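Local atomic coordinates of cytochrome P450 (Rhodococcus erythropolis, PDB entry 3WEC), a protein that appears to use its heme to hydroxylate the ring nitrogen of quinoline alkaloids, a step that gives aurachins their antibiotic activity. Residues Glu154-Pro157 with Val158-Ser162; Ile167-Lys170 with Asp171-Arg174. One frame throughout, in Å; residues are numbered along the deposited sequence.

In the fold
Following the chain from the N terminus, contact 1 (154-157 with 158-162) comes first, in the early turns of helix 155-165, one of the helices packed around the heme. Contact 2 (167-170 with 171-174) comes next, in the linker that leads into helix 172-182. Both are local: contact 1 winds the start of a helix, and contact 2 closes a tight turn; neither closes a long loop. They lie in series, neither nested nor crossed. Their centres are about 12 Å apart, yet they touch: Glu159 OE2 and Arg172 NH1 form a 2.6 Å salt bridge between the two successive helices, and Ser162 OG packs on Arg172 CD. Contact 1 packs on helices 240-271 and 364-381, and contact 2 meets helix 194-216.

Contact 1. Residues Glu154-Pro157 with Val158-Ser162; sequences EPFP and VEVLS
The Phe156 ring meets Val160 obliquely, its CE1 lying 3.7 Å from Val160 CG2, so the methyl sits neither squarely over the face nor squarely at the edge. The two side chains, one helical turn apart, run side by side in the same direction. With CG anti to the backbone N (chi1 169°), the phenyl group is carried off the helix toward apolar neighbours: Ala134 and Ala135 of helix 128-141, Ile262 of helix 240-271, and Met370 and Phe374 of helix 364-381. A flat, wholly apolar ring suits such a junction, and the compact valine fills the next turn of the same face.

The main chain forms successive i to i+4 bonds. Glu159 N donates to Pro155 O at 2.8 Å, Val160 N to Phe156 O at 3.0 Å and Leu161 N to Pro157 O at 2.9 Å. A weak bond from Glu159 N gives Phe156 O a second donor. Prolines fit this early part of a helix because they lack an N-H, while their carbonyls still accept from the following turn. Leu161 CG, set beside its own backbone N (chi1 -67°), lies 3.2 Å from Pro157 O, and the side chain also touches the heme. On another side Val158 rests CG2 on Glu154 O at 3.6 Å and packs on helix 172-182, whereas the carboxylate of Glu154 turns outward to a salt bridge with Lys394.

The chemistry is thus divided: backbone amides satisfy the carbonyls of Pro155, Phe156 and Pro157, and branched or aromatic side chains present an apolar surface to the helices of the P450 core. The turn that brings Leu161 to the heme is therefore probably held both by its own hydrogen bonds and by packing between helices.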
loop_
_atom_site.group_PDB
_atom_site.type_symbol
_atom_site.label_atom_id
_atom_site.label_comp_id
_atom_site.label_asym_id
_atom_site.label_seq_id
_atom_site.Cartn_x
_atom_site.Cartn_y
_atom_site.Cartn_z
ATOM N N GLU A 154 -4.290 11.469 5.699
ATOM C CA GLU A 154 -4.753 11.260 4.315
ATOM C C GLU A 154 -4.312 12.401 3.346
ATOM O O GLU A 154 -3.967 12.112 2.186
ATOM C CB GLU A 154 -6.261 10.953 4.242
ATOM C CG GLU A 154 -6.641 9.524 4.643
ATOM C CD GLU A 154 -8.140 9.329 4.795
ATOM O OE1 GLU A 154 -8.877 10.325 4.762
ATOM O OE2 GLU A 154 -8.583 8.171 4.980
ATOM N N PRO A 155 -4.300 13.677 3.823
ATOM C CA PRO A 155 -3.880 14.734 2.908
ATOM C C PRO A 155 -2.387 14.755 2.559
ATOM O O PRO A 155 -2.019 15.278 1.494
ATOM C CB PRO A 155 -4.304 16.020 3.634
ATOM C CG PRO A 155 -5.447 15.575 4.508
ATOM C CD PRO A 155 -4.985 14.236 5.005
ATOM N N PHE A 156 -1.546 14.166 3.404
ATOM C CA PHE A 156 -0.108 14.239 3.179
ATOM C C PHE A 156 0.288 13.550 1.825
ATOM O O PHE A 156 0.794 14.210 0.909
ATOM C CB PHE A 156 0.652 13.805 4.475
ATOM C CG PHE A 156 2.123 13.598 4.298
ATOM C CD1 PHE A 156 2.899 14.491 3.569
ATOM C CD2 PHE A 156 2.737 12.464 4.850
ATOM C CE1 PHE A 156 4.262 14.282 3.398
ATOM C CE2 PHE A 156 4.080 12.248 4.691
ATOM C CZ PHE A 156 4.853 13.158 3.957
ATOM N N PRO A 157 0.000 12.241 1.644
ATOM C CA PRO A 157 0.267 11.688 0.309
ATOM C C PRO A 157 -0.504 12.330 -0.862
ATOM O O PRO A 157 0.014 12.361 -1.996
ATOM C CB PRO A 157 -0.154 10.203 0.464
ATOM C CG PRO A 157 -1.120 10.243 1.606
ATOM C CD PRO A 157 -0.447 11.188 2.559
ATOM N N VAL A 158 -1.729 12.817 -0.623
ATOM C CA VAL A 158 -2.475 13.526 -1.681
ATOM C C VAL A 158 -1.713 14.788 -2.117
ATOM O O VAL A 158 -1.670 15.112 -3.295
ATOM C CB VAL A 158 -3.934 13.938 -1.270
ATOM C CG1 VAL A 158 -4.468 15.007 -2.241
ATOM C CG2 VAL A 158 -4.875 12.726 -1.243
ATOM N N GLU A 159 -1.120 15.508 -1.174
ATOM C CA GLU A 159 -0.413 16.702 -1.533
ATOM C C GLU A 159 0.836 16.304 -2.299
ATOM O O GLU A 159 1.129 16.887 -3.351
ATOM C CB GLU A 159 -0.106 17.552 -0.300
ATOM C CG GLU A 159 0.237 19.014 -0.576
ATOM C CD GLU A 159 -0.697 19.712 -1.579
ATOM O OE1 GLU A 159 -1.571 19.043 -2.201
ATOM O OE2 GLU A 159 -0.555 20.948 -1.760
ATOM N N VAL A 160 1.526 15.264 -1.828
ATOM C CA VAL A 160 2.799 14.868 -2.456
ATOM C C VAL A 160 2.637 14.361 -3.899
ATOM O O VAL A 160 3.409 14.741 -4.816
ATOM C CB VAL A 160 3.561 13.806 -1.624
ATOM C CG1 VAL A 160 4.802 13.342 -2.369
ATOM C CG2 VAL A 160 3.985 14.356 -0.251
ATOM N N LEU A 161 1.641 13.501 -4.090
ATOM C CA LEU A 161 1.369 12.920 -5.371
ATOM C C LEU A 161 0.880 13.947 -6.382
ATOM O O LEU A 161 1.291 13.920 -7.555
ATOM C CB LEU A 161 0.386 11.754 -5.222
ATOM C CG LEU A 161 0.984 10.563 -4.450
ATOM C CD1 LEU A 161 -0.068 9.542 -4.059
ATOM C CD2 LEU A 161 2.052 9.903 -5.314
ATOM N N SER A 162 0.034 14.874 -5.923
ATOM C CA SER A 162 -0.369 16.018 -6.750
ATOM C C SER A 162 0.853 16.723 -7.322
ATOM O O SER A 162 0.835 17.174 -8.457
ATOM C CB SER A 162 -1.176 17.028 -5.951
ATOM O OG SER A 162 -2.005 17.766 -6.828
#

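Contact 2. Residues Ile167-Lys170 with Asp171-Arg174; sequences IPDK and DRGR
Ile167 CG2 stands anti to its own main-chain nitrogen while Asp171 CG is anti to the carbonyl carbon (chi1 -59°), and these torsions let the isoleucine methyl meet Asp171 CB at 3.7 Å, the two side chains crossing at about a right angle. The motif is a beta turn, Pro168 to Asp171, that leads straight into helix 172-182. It is closed by Asp171 N donating to Pro168 O at 2.9 Å. A weak bond from Arg172 N to Asp169 O, 3.4 Å long, continues the winding into the helix.

Each residue type fits its place. The ring of Pro168 restricts phi at the first position of the turn, and its CG lies 3.5 Å from Asp171 OD2, an oxygen that also hydrogen-bonds to Tyr210. Ile167 is buried against Tyr210 and Phe211, so helix 194-216 covers the apolar side of the linker. Asp171 occupies the N-cap position, but its side chain makes no capping bond and serves other partners.

Arg172 lays its CG 3.4 Å from Asp169 O, and Asp169 OD1 approaches the guanidinium near its plane, too far for a salt bridge; the closer carboxylate is that of Glu159. Three residues after Asp171, Arg174 turns back, and its NH1 meets Asp171 OD1 at 2.8 Å in a salt bridge lying in the guanidinium plane.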
loop_
_atom_site.group_PDB
_atom_site.type_symbol
_atom_site.label_atom_id
_atom_site.label_comp_id
_atom_site.label_asym_id
_atom_site.label_seq_id
_atom_site.Cartn_x
_atom_site.Cartn_y
_atom_site.Cartn_z
ATOM N N ILE A 167 0.133 18.071 -11.394
ATOM C CA ILE A 167 -1.257 18.548 -11.491
ATOM C C ILE A 167 -1.258 20.092 -11.401
ATOM O O ILE A 167 -0.730 20.666 -10.446
ATOM C CB ILE A 167 -2.169 17.920 -10.422
ATOM C CG1 ILE A 167 -2.126 16.376 -10.462
ATOM C CG2 ILE A 167 -3.589 18.444 -10.525
ATOM C CD1 ILE A 167 -2.633 15.712 -11.736
ATOM N N PRO A 168 -1.835 20.756 -12.414
ATOM C CA PRO A 168 -1.887 22.227 -12.502
ATOM C C PRO A 168 -2.670 22.787 -11.323
ATOM O O PRO A 168 -3.582 22.118 -10.820
ATOM C CB PRO A 168 -2.650 22.488 -13.808
ATOM C CG PRO A 168 -2.569 21.206 -14.588
ATOM C CD PRO A 168 -2.446 20.095 -13.585
ATOM N N ASP A 169 -2.300 23.982 -10.878
ATOM C CA ASP A 169 -2.934 24.643 -9.725
ATOM C C ASP A 169 -4.473 24.556 -9.702
ATOM O O ASP A 169 -5.069 24.228 -8.662
ATOM C CB ASP A 169 -2.469 26.110 -9.631
ATOM C CG ASP A 169 -1.073 26.260 -9.004
ATOM O OD1 ASP A 169 -0.248 25.322 -9.091
ATOM O OD2 ASP A 169 -0.802 27.336 -8.425
ATOM N N LYS A 170 -5.088 24.843 -10.851
ATOM C CA LYS A 170 -6.549 24.817 -11.058
ATOM C C LYS A 170 -7.253 23.469 -10.819
ATOM O O LYS A 170 -8.466 23.440 -10.596
ATOM C CB LYS A 170 -6.896 25.233 -12.498
ATOM C CG LYS A 170 -5.884 26.109 -13.220
ATOM C CD LYS A 170 -4.926 25.305 -14.088
ATOM C CE LYS A 170 -4.256 26.187 -15.142
ATOM N NZ LYS A 170 -3.164 25.480 -15.876
ATOM N N ASP A 171 -6.516 22.365 -10.932
ATOM C CA ASP A 171 -7.116 21.029 -10.857
ATOM C C ASP A 171 -6.859 20.355 -9.513
ATOM O O ASP A 171 -7.218 19.183 -9.327
ATOM C CB ASP A 171 -6.595 20.127 -11.979
ATOM C CG ASP A 171 -6.889 20.672 -13.376
ATOM O OD1 ASP A 171 -7.983 21.225 -13.608
ATOM O OD2 ASP A 171 -6.012 20.497 -14.255
ATOM N N ARG A 172 -6.255 21.084 -8.572
ATOM C CA ARG A 172 -5.846 20.473 -7.312
ATOM C C ARG A 172 -7.045 19.978 -6.502
ATOM O O ARG A 172 -7.045 18.827 -6.026
ATOM C CB ARG A 172 -4.909 21.374 -6.506
ATOM C CG ARG A 172 -3.531 21.558 -7.148
ATOM C CD ARG A 172 -2.444 21.475 -6.079
ATOM N NE ARG A 172 -1.596 22.673 -6.031
ATOM C CZ ARG A 172 -0.998 23.136 -4.929
ATOM N NH1 ARG A 172 -1.153 22.507 -3.760
ATOM N NH2 ARG A 172 -0.258 24.252 -4.988
ATOM N N GLY A 173 -8.051 20.850 -6.376
ATOM C CA GLY A 173 -9.358 20.522 -5.819
ATOM C C GLY A 173 -9.958 19.280 -6.469
ATOM O O GLY A 173 -10.474 18.405 -5.766
ATOM N N ARG A 174 -9.863 19.172 -7.796
ATOM C CA ARG A 174 -10.446 18.031 -8.534
ATOM C C ARG A 174 -9.661 16.736 -8.247
ATOM O O ARG A 174 -10.234 15.677 -7.981
ATOM C CB ARG A 174 -10.559 18.328 -10.056
ATOM C CG ARG A 174 -11.913 18.907 -10.512
ATOM C CD ARG A 174 -11.883 19.767 -11.784
ATOM N NE ARG A 174 -12.126 19.000 -13.014
ATOM C CZ ARG A 174 -11.365 19.036 -14.122
ATOM N NH1 ARG A 174 -10.292 19.827 -14.217
ATOM N NH2 ARG A 174 -11.676 18.260 -15.150
#